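Local coordinates for Lin1840 protein (Listeria innocua serovar 6a, PDB 4ZOD) that probably hydrolyses terminal, non-reducing beta-D-glucosyl residues to release beta-D-glucose, as a family 3 glycoside hydrolase, at residues K232-A237 with G265-D270; P245-K250 with G272-V277. The protein carries 1 engineered substitution. All blocks are in the same frame, centred on the assembly; numbering follows the deposited sequence.

How the contacts relate
The two contacts are neighbouring parts of the family 3 N-terminal domain: contact 1 pairs two barrel strands, and contact 2 packs the chain that follows each of them. Their centres lie 12 Å apart, and the segments alternate along the sequence, so each strand of contact 1 leads on to one half of contact 2. They touch at two places. Thr236 OG1 and Thr247 OG1 are 2.7 Å apart, a probable hydrogen bond, while Ser269 CB packs 3.6 Å from Val274 CG2. Contact 1 holds, through Asp270, a glucose that probably marks the active-site pocket; contact 2 lies farther from that sugar, and within segment 245-250, though not in the packing itself, Asn249 OD1 lies near O6 of a second glucose.

Contact 1. Residues K232-A237 with G265-D270; sequences KLVMTA and GVLISD. With BGC (beta-D-glucopyranose), chain L.
Val234 and Leu267 sit level on two parallel strands, and main-chain hydrogen bonds step from one strand to the other. Val234 N donates to Val266 O (3.1 Å), Val234 O accepts from Ile268 N (2.9 Å), and Thr236 N reaches Ile268 O (2.9 Å). Beyond them the ladder passes to a side chain: Asp270 N donates to Thr236 OG1 over 3.2 Å with an N-H...O angle of 152°, and this hydroxyl, set between N and C of its own backbone (chi1 70°), also pairs with Thr247.

Apolar packing divides between the two faces. On one, Leu233 and Val266 run side by side, and Met235 CB rests 3.7 Å from Ile268 CG2. On the other, the CD1 branch of Leu267 turns back over Val234 CG1 and the methyl CG2 of Thr236, both 3.9 Å away.

At the sugar, Asp270 OD2 accepts a hydrogen bond from O2 of the glucose at 2.7 Å, while OD1 lies close to the anomeric carbon. Met235 SD lies against the carboxylate, and its bent chain (chi3 -58°) carries CE toward the glucose O4. Arg149, Lys191 and His192 also bind this sugar.

Strand 233-236 also pairs with strand 187-193, as neighbours in a TIM barrel do, and the Asp270 geometry is consistent with the place of the nucleophile at a strand's C-terminal end in family 3 glycosidases.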
loop_
_atom_site.group_PDB
_atom_site.type_symbol
_atom_site.label_atom_id
_atom_site.label_comp_id
_atom_site.label_asym_id
_atom_site.label_seq_id
_atom_site.Cartn_x
_atom_site.Cartn_y
_atom_site.Cartn_z
ATOM N N LYS B 232 -11.722 28.447 9.509
ATOM C CA LYS B 232 -13.086 28.577 10.018
ATOM C C LYS B 232 -13.900 27.324 9.850
ATOM O O LYS B 232 -14.775 27.040 10.686
ATOM C CB LYS B 232 -13.794 29.738 9.296
ATOM C CG LYS B 232 -13.303 31.089 9.760
ATOM C CD LYS B 232 -13.554 31.232 11.246
ATOM C CE LYS B 232 -13.535 32.662 11.757
ATOM N NZ LYS B 232 -14.148 32.614 13.117
ATOM N N LEU B 233 -13.643 26.589 8.755
ATOM C CA LEU B 233 -14.367 25.336 8.473
ATOM C C LEU B 233 -13.450 24.114 8.294
ATOM O O LEU B 233 -12.240 24.209 8.064
ATOM C CB LEU B 233 -15.251 25.435 7.232
ATOM C CG LEU B 233 -16.380 26.454 7.208
ATOM C CD1 LEU B 233 -15.862 27.843 6.848
ATOM C CD2 LEU B 233 -17.433 25.988 6.210
ATOM N N VAL B 234 -14.083 22.960 8.378
ATOM C CA VAL B 234 -13.454 21.685 8.049
ATOM C C VAL B 234 -14.433 20.864 7.213
ATOM O O VAL B 234 -15.620 20.975 7.425
ATOM C CB VAL B 234 -13.034 20.947 9.318
ATOM C CG1 VAL B 234 -12.434 19.599 9.005
ATOM C CG2 VAL B 234 -11.980 21.760 10.049
ATOM N N MET B 235 -13.922 20.110 6.232
ATOM C CA MET B 235 -14.749 19.220 5.397
ATOM C C MET B 235 -14.363 17.756 5.664
ATOM O O MET B 235 -13.193 17.455 5.812
ATOM C CB MET B 235 -14.556 19.562 3.909
ATOM C CG MET B 235 -15.231 18.623 2.893
ATOM S SD MET B 235 -14.785 18.999 1.165
ATOM C CE MET B 235 -15.317 20.713 1.017
ATOM N N THR B 236 -15.362 16.868 5.741
ATOM C CA THR B 236 -15.114 15.474 5.912
ATOM C C THR B 236 -14.480 14.879 4.640
ATOM O O THR B 236 -14.563 15.469 3.527
ATOM C CB THR B 236 -16.407 14.689 6.247
ATOM O OG1 THR B 236 -17.275 14.631 5.122
ATOM C CG2 THR B 236 -17.164 15.293 7.463
ATOM N N ALA B 237 -13.895 13.682 4.808
ATOM C CA ALA B 237 -13.343 12.928 3.719
ATOM C C ALA B 237 -14.300 11.851 3.217
ATOM O O ALA B 237 -15.112 11.328 3.971
ATOM C CB ALA B 237 -12.067 12.281 4.202
ATOM N N GLY B 265 -15.974 25.191 14.712
ATOM C CA GLY B 265 -16.620 25.713 13.505
ATOM C C GLY B 265 -17.500 24.724 12.769
ATOM O O GLY B 265 -17.819 23.630 13.269
ATOM N N VAL B 266 -17.909 25.125 11.565
ATOM C CA VAL B 266 -18.804 24.324 10.743
ATOM C C VAL B 266 -18.015 23.166 10.127
ATOM O O VAL B 266 -16.911 23.385 9.612
ATOM C CB VAL B 266 -19.451 25.153 9.610
ATOM C CG1 VAL B 266 -20.310 24.258 8.724
ATOM C CG2 VAL B 266 -20.299 26.294 10.189
ATOM N N LEU B 267 -18.563 21.955 10.268
ATOM C CA LEU B 267 -18.053 20.727 9.670
ATOM C C LEU B 267 -18.983 20.391 8.527
ATOM O O LEU B 267 -20.148 20.064 8.753
ATOM C CB LEU B 267 -18.084 19.560 10.679
ATOM C CG LEU B 267 -17.557 18.195 10.161
ATOM C CD1 LEU B 267 -16.132 18.393 9.599
ATOM C CD2 LEU B 267 -17.561 17.077 11.190
ATOM N N ILE B 268 -18.455 20.506 7.311
ATOM C CA ILE B 268 -19.203 20.291 6.090
ATOM C C ILE B 268 -18.881 18.938 5.454
ATOM O O ILE B 268 -17.736 18.516 5.426
ATOM C CB ILE B 268 -18.987 21.464 5.072
ATOM C CG1 ILE B 268 -19.943 21.350 3.872
ATOM C CG2 ILE B 268 -17.537 21.611 4.622
ATOM C CD1 ILE B 268 -19.887 22.540 2.930
ATOM N N SER B 269 -19.917 18.236 5.009
ATOM C CA SER B 269 -19.705 16.966 4.365
ATOM C C SER B 269 -19.040 17.246 3.035
ATOM O O SER B 269 -19.193 18.326 2.423
ATOM C CB SER B 269 -20.989 16.214 4.150
ATOM O OG SER B 269 -21.640 16.611 2.945
ATOM N N ASP B 270 -18.265 16.286 2.577
ATOM C CA ASP B 270 -17.821 16.385 1.210
ATOM C C ASP B 270 -19.084 16.105 0.368
ATOM O O ASP B 270 -20.133 15.775 0.887
ATOM C CB ASP B 270 -16.609 15.425 0.910
ATOM C CG ASP B 270 -15.779 15.866 -0.320
ATOM O OD1 ASP B 270 -16.314 16.655 -1.139
ATOM O OD2 ASP B 270 -14.625 15.455 -0.490
HETATM C C2 BGC L . -14.293 17.252 -3.637
HETATM C C3 BGC L . -14.012 18.466 -2.791
HETATM C C4 BGC L . -14.707 19.701 -3.415
HETATM C C5 BGC L . -16.180 19.407 -3.570
HETATM C C6 BGC L . -17.156 20.516 -4.026
HETATM C C1 BGC L . -15.778 17.149 -3.964
HETATM O O1 BGC L . -15.911 16.140 -4.927
HETATM O O2 BGC L . -13.834 16.078 -2.953
HETATM O O3 BGC L . -12.589 18.568 -2.572
HETATM O O4 BGC L . -14.516 20.797 -2.550
HETATM O O5 BGC L . -16.239 18.376 -4.530
HETATM O O6 BGC L . -16.679 21.106 -5.233
#

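Contact 2. Residues P245-K250 with G272-V277; sequences PATMNK and GAVAEV. With BGC (beta-D-glucopyranose), chain M.
Val277 meets Met248 and Pro245 where the chain after one barrel strand packs against the chain after the next. Followed outward, its CB already rests against the thioether, 3.8 Å from Met248 SD. Of its two branches CG1 does most of the touching. Lying beside the backbone N and opposite the carbonyl carbon (chi1 -58°), this methyl enters the angle between two neighbours, with Met248 CG at 3.6 Å and Pro245 CB at 3.7 Å. The second methyl, CG2, ends at 4.0 Å from Met248 SD, so the two branches meet successive parts of the same methionine.

In TIM-barrel terms these are stretches of the connections that leave the C-terminal ends of the strands: residues 245-250 run into helix 250-260, where Asn249 is the N-cap and its OD1 takes the N-H of Leu252. The same OD1 lies 3.0 Å from O6 of a glucose.

Thr247 supplies the rest of the interface by dividing its branches. OG1, the hydroxyl that also pairs with Thr236, comes within 3.3 Å of the methyl CB of Ala273, whereas CG2 meets Val274 CG2 at 3.9 Å, the two side chains crossing at about a right angle. Helix 286-296 packs on both segments, Ser293 touching Thr247 and Val274, and Ala289 touching Val277. Glu276, which takes no part in this packing, forms a salt bridge with Arg572 of the second subunit.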
loop_
_atom_site.group_PDB
_atom_site.type_symbol
_atom_site.label_atom_id
_atom_site.label_comp_id
_atom_site.label_asym_id
_atom_site.label_seq_id
_atom_site.Cartn_x
_atom_site.Cartn_y
_atom_site.Cartn_z
ATOM N N PRO B 245 -16.613 5.199 7.513
ATOM C CA PRO B 245 -16.558 6.426 6.744
ATOM C C PRO B 245 -16.344 7.647 7.585
ATOM O O PRO B 245 -17.024 7.847 8.598
ATOM C CB PRO B 245 -17.924 6.501 6.068
ATOM C CG PRO B 245 -18.303 5.087 5.902
ATOM C CD PRO B 245 -17.733 4.357 7.067
ATOM N N ALA B 246 -15.441 8.505 7.120
ATOM C CA ALA B 246 -15.044 9.664 7.940
ATOM C C ALA B 246 -16.266 10.512 8.314
ATOM O O ALA B 246 -16.361 10.999 9.440
ATOM C CB ALA B 246 -14.007 10.522 7.211
ATOM N N THR B 247 -17.209 10.625 7.371
ATOM C CA THR B 247 -18.344 11.527 7.534
ATOM C C THR B 247 -19.244 11.099 8.686
ATOM O O THR B 247 -19.764 11.972 9.318
ATOM C CB THR B 247 -19.146 11.637 6.266
ATOM O OG1 THR B 247 -18.316 12.193 5.236
ATOM C CG2 THR B 247 -20.333 12.565 6.444
ATOM N N MET B 248 -19.403 9.785 8.971
ATOM C CA MET B 248 -20.186 9.334 10.155
ATOM C C MET B 248 -19.299 8.764 11.275
ATOM O O MET B 248 -19.750 7.991 12.084
ATOM C CB MET B 248 -21.320 8.373 9.744
ATOM C CG MET B 248 -20.883 7.123 9.010
ATOM S SD MET B 248 -22.027 5.733 9.060
ATOM C CE MET B 248 -21.746 4.996 10.668
ATOM N N ASN B 249 -18.038 9.203 11.336
ATOM C CA ASN B 249 -17.034 8.631 12.278
ATOM C C ASN B 249 -17.009 9.498 13.532
ATOM O O ASN B 249 -16.291 10.533 13.633
ATOM C CB ASN B 249 -15.646 8.498 11.610
ATOM C CG ASN B 249 -14.650 7.707 12.449
ATOM O OD1 ASN B 249 -14.635 7.853 13.652
ATOM N ND2 ASN B 249 -13.782 6.901 11.805
ATOM N N LYS B 250 -17.824 9.078 14.498
ATOM C CA LYS B 250 -18.046 9.861 15.687
ATOM C C LYS B 250 -16.737 10.079 16.431
ATOM O O LYS B 250 -16.438 11.197 16.853
ATOM C CB LYS B 250 -19.147 9.221 16.553
ATOM C CG LYS B 250 -19.494 10.077 17.730
ATOM C CD LYS B 250 -20.501 9.407 18.652
ATOM C CE LYS B 250 -20.648 10.194 19.966
ATOM N NZ LYS B 250 -21.769 11.166 19.868
ATOM N N GLY B 272 -21.994 14.792 -1.184
ATOM C CA GLY B 272 -22.797 13.584 -1.127
ATOM C C GLY B 272 -22.222 12.571 -0.173
ATOM O O GLY B 272 -22.727 11.468 -0.073
ATOM N N ALA B 273 -21.224 12.968 0.605
ATOM C CA ALA B 273 -20.566 12.008 1.477
ATOM C C ALA B 273 -21.513 11.460 2.585
ATOM O O ALA B 273 -21.354 10.310 3.035
ATOM C CB ALA B 273 -19.323 12.621 2.097
ATOM N N VAL B 274 -22.472 12.282 3.011
ATOM C CA VAL B 274 -23.515 11.874 3.961
ATOM C C VAL B 274 -24.340 10.726 3.380
ATOM O O VAL B 274 -24.419 9.653 3.989
ATOM C CB VAL B 274 -24.455 13.049 4.425
ATOM C CG1 VAL B 274 -25.681 12.529 5.193
ATOM C CG2 VAL B 274 -23.694 14.044 5.282
ATOM N N ALA B 275 -24.933 10.882 2.207
ATOM C CA ALA B 275 -25.689 9.729 1.617
ATOM C C ALA B 275 -24.836 8.493 1.318
ATOM O O ALA B 275 -25.305 7.350 1.257
ATOM C CB ALA B 275 -26.366 10.169 0.352
ATOM N N GLU B 276 -23.574 8.743 1.059
ATOM C CA GLU B 276 -22.669 7.717 0.548
ATOM C C GLU B 276 -22.184 6.733 1.631
ATOM O O GLU B 276 -21.678 5.650 1.310
ATOM C CB GLU B 276 -21.463 8.391 -0.168
ATOM C CG GLU B 276 -21.778 8.728 -1.612
ATOM C CD GLU B 276 -20.761 9.627 -2.285
ATOM O OE1 GLU B 276 -19.603 9.794 -1.801
ATOM O OE2 GLU B 276 -21.155 10.165 -3.323
ATOM N N VAL B 277 -22.390 7.087 2.894
ATOM C CA VAL B 277 -22.112 6.127 3.972
ATOM C C VAL B 277 -23.003 4.890 3.762
ATOM O O VAL B 277 -22.682 3.777 4.203
ATOM C CB VAL B 277 -22.261 6.751 5.378
ATOM C CG1 VAL B 277 -21.337 7.953 5.563
ATOM C CG2 VAL B 277 -23.691 7.143 5.662
HETATM C C2 BGC M . -10.965 4.260 18.628
HETATM C C3 BGC M . -10.344 4.300 17.229
HETATM C C4 BGC M . -11.162 3.535 16.165
HETATM C C5 BGC M . -12.573 4.124 16.312
HETATM C C6 BGC M . -13.729 3.914 15.359
HETATM C C1 BGC M . -12.491 4.597 18.583
HETATM O O1 BGC M . -13.330 4.328 19.724
HETATM O O2 BGC M . -10.126 5.188 19.364
HETATM O O3 BGC M . -8.940 3.994 17.351
HETATM O O4 BGC M . -10.548 3.828 14.898
HETATM O O5 BGC M . -13.100 3.793 17.580
HETATM O O6 BGC M . -14.219 5.279 15.172
#